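Local coordinates for leucine aminopeptidase 2, chloroplastic (Streptomyces sp. BC16019, PDB 5LHJ), which is a manganese-binding M17 metalloaminopeptidase of bottromycin maturation that probably removes unsubstituted N-terminal amino acids from peptides, at residues A[140-145]-A[183-188]; A[195-200]-A[311-316]. One frame throughout, in Å; residues are numbered along the deposited sequence.

In the fold
Contact 1 lies partly buried at the joint between the N-terminal and catalytic domains of the M17 fold, whereas contact 2 is wholly buried inside the catalytic domain. The first sets tyrosine rings and hydroxyls against a helix end; the second is chiefly carbon against carbon, between a helix and a sheet strand. A neighbouring subunit reaches more residues of contact 1 than of contact 2. They share no element, yet helices 164-185 and 193-207 follow each other in the chain and touch through Leu-183 CD2 and Phe-196 CE1, 4.0 Å apart. The centres of the two contacts are about 16 Å from each other.

Contact 1. Residues A[140-145]-A[183-188]; sequences YRYDEY and LVNCPA
With CG anti to the backbone nitrogen (chi1 -171°), Tyr-142 carries its ring across to Asn-185 CB, while chi1 of -77° in Asn-185 directs ND2 to Tyr-140. The contact is a domain junction of the M17 aminopeptidase fold: the loop following helix 124-139 meets the C-terminal end of helix 164-185, and three tyrosines, Tyr-140, Tyr-142 and Tyr-145, carry it. Asn-185 CB sits over the middle of the Tyr-142 ring as a CH-pi contact, 3.6 Å from the centroid and 10° off the normal, while Glu-144 CB lies over the rim of the opposite face. Farther along the same ring, Tyr-142 OH comes to 3.3 Å from Cys-186 CA, just where the chain leaves helical geometry. Replacing Tyr-142 by alanine removes the ring, which would probably leave Asn-185 CB without its aromatic face and Cys-186 CA without the hydroxyl beside it.

The amide of Asn-185 is used at both ends. Its ND2 donates to Tyr-140 OH at 3.1 Å; the hydroxyl lies in the amide plane, ND2 approaches the tyrosine ring at its edge, and the ring and amide planes are only modestly turned from each other. Asp-182 also hydrogen-bonds Tyr-140 OH, and Gly-481 N binds Asn-185 OD1, so the amide has a partner on each side that fixes its rotation.

Three residues on from Tyr-142, Tyr-145 is held by Thr-190 through its hydroxyl and packs on Val-428 of the second subunit. Pro-187 lies over one face of this ring: its CG stands 4.0 Å from the Tyr-145 centroid, and its CD closes to 3.5 Å from Tyr-145 CE2.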
# COMPACT_ATOMS: atom_id res chain seq x y z
N TYR A 140 -18.48 -33.75 11.73
CA TYR A 140 -18.44 -32.51 12.48
C TYR A 140 -19.18 -31.36 11.80
O TYR A 140 -19.01 -31.13 10.61
CB TYR A 140 -16.98 -32.09 12.73
CG TYR A 140 -16.87 -30.81 13.50
CD1 TYR A 140 -17.02 -30.81 14.88
CD2 TYR A 140 -16.66 -29.59 12.85
CE1 TYR A 140 -16.95 -29.63 15.60
CE2 TYR A 140 -16.58 -28.41 13.56
CZ TYR A 140 -16.74 -28.43 14.95
OH TYR A 140 -16.67 -27.28 15.67
N ARG A 141 -20.02 -30.67 12.57
CA ARG A 141 -20.67 -29.44 12.11
C ARG A 141 -20.70 -28.47 13.27
O ARG A 141 -20.74 -28.88 14.44
CB ARG A 141 -22.10 -29.69 11.59
CG ARG A 141 -22.95 -30.55 12.52
CD ARG A 141 -24.44 -30.66 12.14
NE ARG A 141 -24.71 -30.82 10.69
CZ ARG A 141 -25.88 -31.22 10.17
NH1 ARG A 141 -26.92 -31.53 10.95
NH2 ARG A 141 -26.01 -31.32 8.85
N TYR A 142 -20.65 -27.18 12.96
CA TYR A 142 -20.73 -26.15 13.98
C TYR A 142 -21.89 -25.22 13.61
O TYR A 142 -21.71 -24.23 12.93
CB TYR A 142 -19.41 -25.39 14.12
CG TYR A 142 -19.42 -24.46 15.32
CD1 TYR A 142 -19.24 -24.96 16.60
CD2 TYR A 142 -19.61 -23.08 15.17
CE1 TYR A 142 -19.26 -24.12 17.71
CE2 TYR A 142 -19.62 -22.24 16.27
CZ TYR A 142 -19.46 -22.76 17.53
OH TYR A 142 -19.49 -21.94 18.62
N ASP A 143 -23.07 -25.59 14.10
CA ASP A 143 -24.33 -24.90 13.78
C ASP A 143 -24.96 -24.18 14.96
O ASP A 143 -26.09 -23.71 14.84
CB ASP A 143 -25.32 -25.93 13.21
CG ASP A 143 -24.95 -26.41 11.83
OD1 ASP A 143 -24.25 -25.68 11.07
OD2 ASP A 143 -25.37 -27.54 11.49
N GLU A 144 -24.21 -24.03 16.05
CA GLU A 144 -24.69 -23.41 17.30
C GLU A 144 -25.29 -22.00 17.10
O GLU A 144 -26.22 -21.60 17.83
CB GLU A 144 -23.53 -23.33 18.31
CG GLU A 144 -23.88 -22.87 19.72
CD GLU A 144 -24.87 -23.77 20.45
OE1 GLU A 144 -24.93 -24.99 20.16
OE2 GLU A 144 -25.58 -23.25 21.34
N TYR A 145 -24.76 -21.25 16.13
CA TYR A 145 -25.17 -19.85 15.93
C TYR A 145 -26.01 -19.61 14.68
O TYR A 145 -26.19 -18.46 14.28
CB TYR A 145 -23.96 -18.92 15.98
CG TYR A 145 -23.42 -18.82 17.37
CD1 TYR A 145 -23.93 -17.88 18.27
CD2 TYR A 145 -22.44 -19.70 17.83
CE1 TYR A 145 -23.46 -17.81 19.57
CE2 TYR A 145 -21.98 -19.64 19.14
CZ TYR A 145 -22.48 -18.70 20.00
OH TYR A 145 -22.02 -18.64 21.29
N LEU A 183 -14.17 -24.91 20.35
CA LEU A 183 -13.59 -23.79 21.08
C LEU A 183 -13.06 -22.72 20.12
O LEU A 183 -13.28 -21.52 20.33
CB LEU A 183 -12.49 -24.27 22.03
CG LEU A 183 -12.94 -25.13 23.21
CD1 LEU A 183 -11.73 -25.80 23.83
CD2 LEU A 183 -13.72 -24.31 24.23
N VAL A 184 -12.39 -23.16 19.06
CA VAL A 184 -11.83 -22.22 18.07
C VAL A 184 -12.95 -21.52 17.30
O VAL A 184 -12.90 -20.30 17.11
CB VAL A 184 -10.85 -22.93 17.11
CG1 VAL A 184 -10.44 -22.03 15.94
CG2 VAL A 184 -9.63 -23.40 17.89
N ASN A 185 -13.96 -22.28 16.89
CA ASN A 185 -15.10 -21.73 16.16
C ASN A 185 -15.97 -20.77 16.97
O ASN A 185 -16.62 -19.89 16.39
CB ASN A 185 -15.98 -22.84 15.59
CG ASN A 185 -15.38 -23.48 14.34
OD1 ASN A 185 -14.70 -22.81 13.55
ND2 ASN A 185 -15.61 -24.77 14.16
N CYS A 186 -15.97 -20.92 18.29
CA CYS A 186 -16.81 -20.09 19.15
C CYS A 186 -16.49 -18.61 18.96
O CYS A 186 -15.32 -18.24 19.04
CB CYS A 186 -16.62 -20.49 20.62
SG CYS A 186 -17.92 -19.82 21.67
N PRO A 187 -17.51 -17.77 18.72
CA PRO A 187 -17.26 -16.32 18.67
C PRO A 187 -16.52 -15.80 19.90
O PRO A 187 -16.83 -16.24 21.02
CB PRO A 187 -18.66 -15.73 18.62
CG PRO A 187 -19.50 -16.78 18.02
CD PRO A 187 -18.92 -18.09 18.46
N ALA A 188 -15.59 -14.86 19.72
CA ALA A 188 -14.83 -14.32 20.85
C ALA A 188 -15.70 -13.64 21.91
O ALA A 188 -15.32 -13.60 23.08
CB ALA A 188 -13.74 -13.35 20.39

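Contact 2. Residues A[195-200]-A[311-316]; sequences AFADRI and LPLAEN
Leu-313 and Phe-196 meet at about a right angle in a contact between helix 193-207 and strand 306-316 that is made across the segments by van der Waals packing, with no hydrogen bond between them. The short segments run nearly antiparallel, at 154°, their axes 9.5 Å apart at closest approach.

Among the aromatic contacts, the two methyls of Leu-313 divide the work. CD2 approaches the ring obliquely, 3.8 Å from Phe-196 CD2, whereas CD1 lies by the root of the side chain, 4.0 Å from Phe-196 CB. Phe-196 has CG anti to its backbone nitrogen (chi1 -165°), which swings the ring beside the leucine.

Against the helix backbone, Leu-313 CD1 lies 3.7 Å from Ala-197 N and touches Ala-197 CB as well; the small side chain probably helps the leucine come this near.

The aliphatic contacts continue one turn on from Phe-196, where Ile-200 CD1 bridges the two leucines, 4.1 Å from Leu-311 CD1 and 4.2 Å from Leu-313 CD1. Alternation along the strand turns Leu-311 and Leu-313 to the helix, while Pro-312 between them packs on Val-349 and Val-353 of helix 345-358.

Val-292 of helix 286-301 touches both Ile-200 and Leu-311, and Val-241 of the adjacent strand meets Ala-197 and Ile-200, widening the apolar layer. Beyond it, Asn-316 ND2 hydrogen-bonds Asp-266 OD1, a residue that binds manganese in this protein though no metal is bound here. A mixed sheet with helices packed on both of its faces, as here, is the alpha/beta core of the M17 catalytic domain.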
# COMPACT_ATOMS: atom_id res chain seq x y z
N ALA A 195 -14.95 -16.66 30.40
CA ALA A 195 -15.83 -17.73 29.94
C ALA A 195 -15.05 -19.00 29.59
O ALA A 195 -15.48 -20.12 29.91
CB ALA A 195 -16.65 -17.27 28.75
N PHE A 196 -13.90 -18.82 28.95
CA PHE A 196 -13.01 -19.94 28.61
C PHE A 196 -12.51 -20.64 29.89
O PHE A 196 -12.56 -21.87 29.98
CB PHE A 196 -11.87 -19.45 27.69
CG PHE A 196 -11.08 -20.53 26.99
CD1 PHE A 196 -11.41 -21.89 27.02
CD2 PHE A 196 -9.97 -20.15 26.23
CE1 PHE A 196 -10.64 -22.83 26.35
CE2 PHE A 196 -9.22 -21.09 25.53
CZ PHE A 196 -9.55 -22.43 25.59
N ALA A 197 -12.10 -19.86 30.88
CA ALA A 197 -11.68 -20.44 32.16
C ALA A 197 -12.83 -21.25 32.80
O ALA A 197 -12.61 -22.36 33.28
CB ALA A 197 -11.19 -19.37 33.11
N ASP A 198 -14.05 -20.71 32.74
CA ASP A 198 -15.24 -21.43 33.24
C ASP A 198 -15.48 -22.75 32.50
O ASP A 198 -15.80 -23.77 33.12
CB ASP A 198 -16.50 -20.57 33.14
CG ASP A 198 -16.54 -19.43 34.15
OD1 ASP A 198 -15.76 -19.41 35.12
OD2 ASP A 198 -17.40 -18.54 33.95
N ARG A 199 -15.32 -22.72 31.18
CA ARG A 199 -15.51 -23.93 30.38
C ARG A 199 -14.46 -24.99 30.73
O ARG A 199 -14.79 -26.18 30.82
CB ARG A 199 -15.48 -23.59 28.88
CG ARG A 199 -15.77 -24.76 27.96
CD ARG A 199 -17.26 -25.13 27.96
NE ARG A 199 -17.54 -26.24 27.05
CZ ARG A 199 -17.81 -27.51 27.40
NH1 ARG A 199 -17.85 -27.89 28.68
NH2 ARG A 199 -18.04 -28.41 26.44
N ILE A 200 -13.20 -24.57 30.92
CA ILE A 200 -12.13 -25.51 31.30
C ILE A 200 -12.44 -26.14 32.67
O ILE A 200 -12.26 -27.34 32.85
CB ILE A 200 -10.74 -24.83 31.30
CG1 ILE A 200 -10.38 -24.40 29.86
CG2 ILE A 200 -9.66 -25.78 31.84
CD1 ILE A 200 -9.26 -23.36 29.79
N LEU A 311 -2.28 -22.62 30.97
CA LEU A 311 -3.13 -21.95 29.98
C LEU A 311 -3.36 -20.46 30.29
O LEU A 311 -4.29 -20.10 31.01
CB LEU A 311 -4.47 -22.68 29.87
CG LEU A 311 -4.34 -24.18 29.52
CD1 LEU A 311 -5.48 -25.00 30.06
CD2 LEU A 311 -4.13 -24.38 28.03
N PRO A 312 -2.52 -19.57 29.72
CA PRO A 312 -2.75 -18.13 29.83
C PRO A 312 -3.80 -17.66 28.82
O PRO A 312 -3.68 -17.93 27.61
CB PRO A 312 -1.38 -17.54 29.52
CG PRO A 312 -0.76 -18.52 28.57
CD PRO A 312 -1.27 -19.87 29.00
N LEU A 313 -4.82 -16.96 29.33
CA LEU A 313 -5.99 -16.54 28.54
C LEU A 313 -6.15 -15.03 28.60
O LEU A 313 -6.17 -14.45 29.68
CB LEU A 313 -7.25 -17.22 29.09
CG LEU A 313 -7.19 -18.70 29.43
CD1 LEU A 313 -8.55 -19.19 29.92
CD2 LEU A 313 -6.77 -19.55 28.25
N ALA A 314 -6.26 -14.39 27.44
CA ALA A 314 -6.41 -12.92 27.38
C ALA A 314 -6.92 -12.47 26.03
O ALA A 314 -6.91 -13.23 25.07
CB ALA A 314 -5.07 -12.25 27.68
N GLU A 315 -7.39 -11.22 25.97
CA GLU A 315 -7.63 -10.53 24.70
C GLU A 315 -6.52 -9.49 24.47
O GLU A 315 -6.02 -8.92 25.42
CB GLU A 315 -8.96 -9.79 24.69
CG GLU A 315 -10.22 -10.64 24.72
CD GLU A 315 -11.48 -9.81 24.50
OE1 GLU A 315 -11.46 -8.57 24.70
OE2 GLU A 315 -12.52 -10.40 24.12
N ASN A 316 -6.16 -9.27 23.20
CA ASN A 316 -5.23 -8.20 22.81
C ASN A 316 -6.03 -7.12 22.05
O ASN A 316 -6.39 -7.33 20.89
CB ASN A 316 -4.12 -8.79 21.94
CG ASN A 316 -3.00 -7.79 21.63
OD1 ASN A 316 -2.81 -6.81 22.33
ND2 ASN A 316 -2.25 -8.06 20.58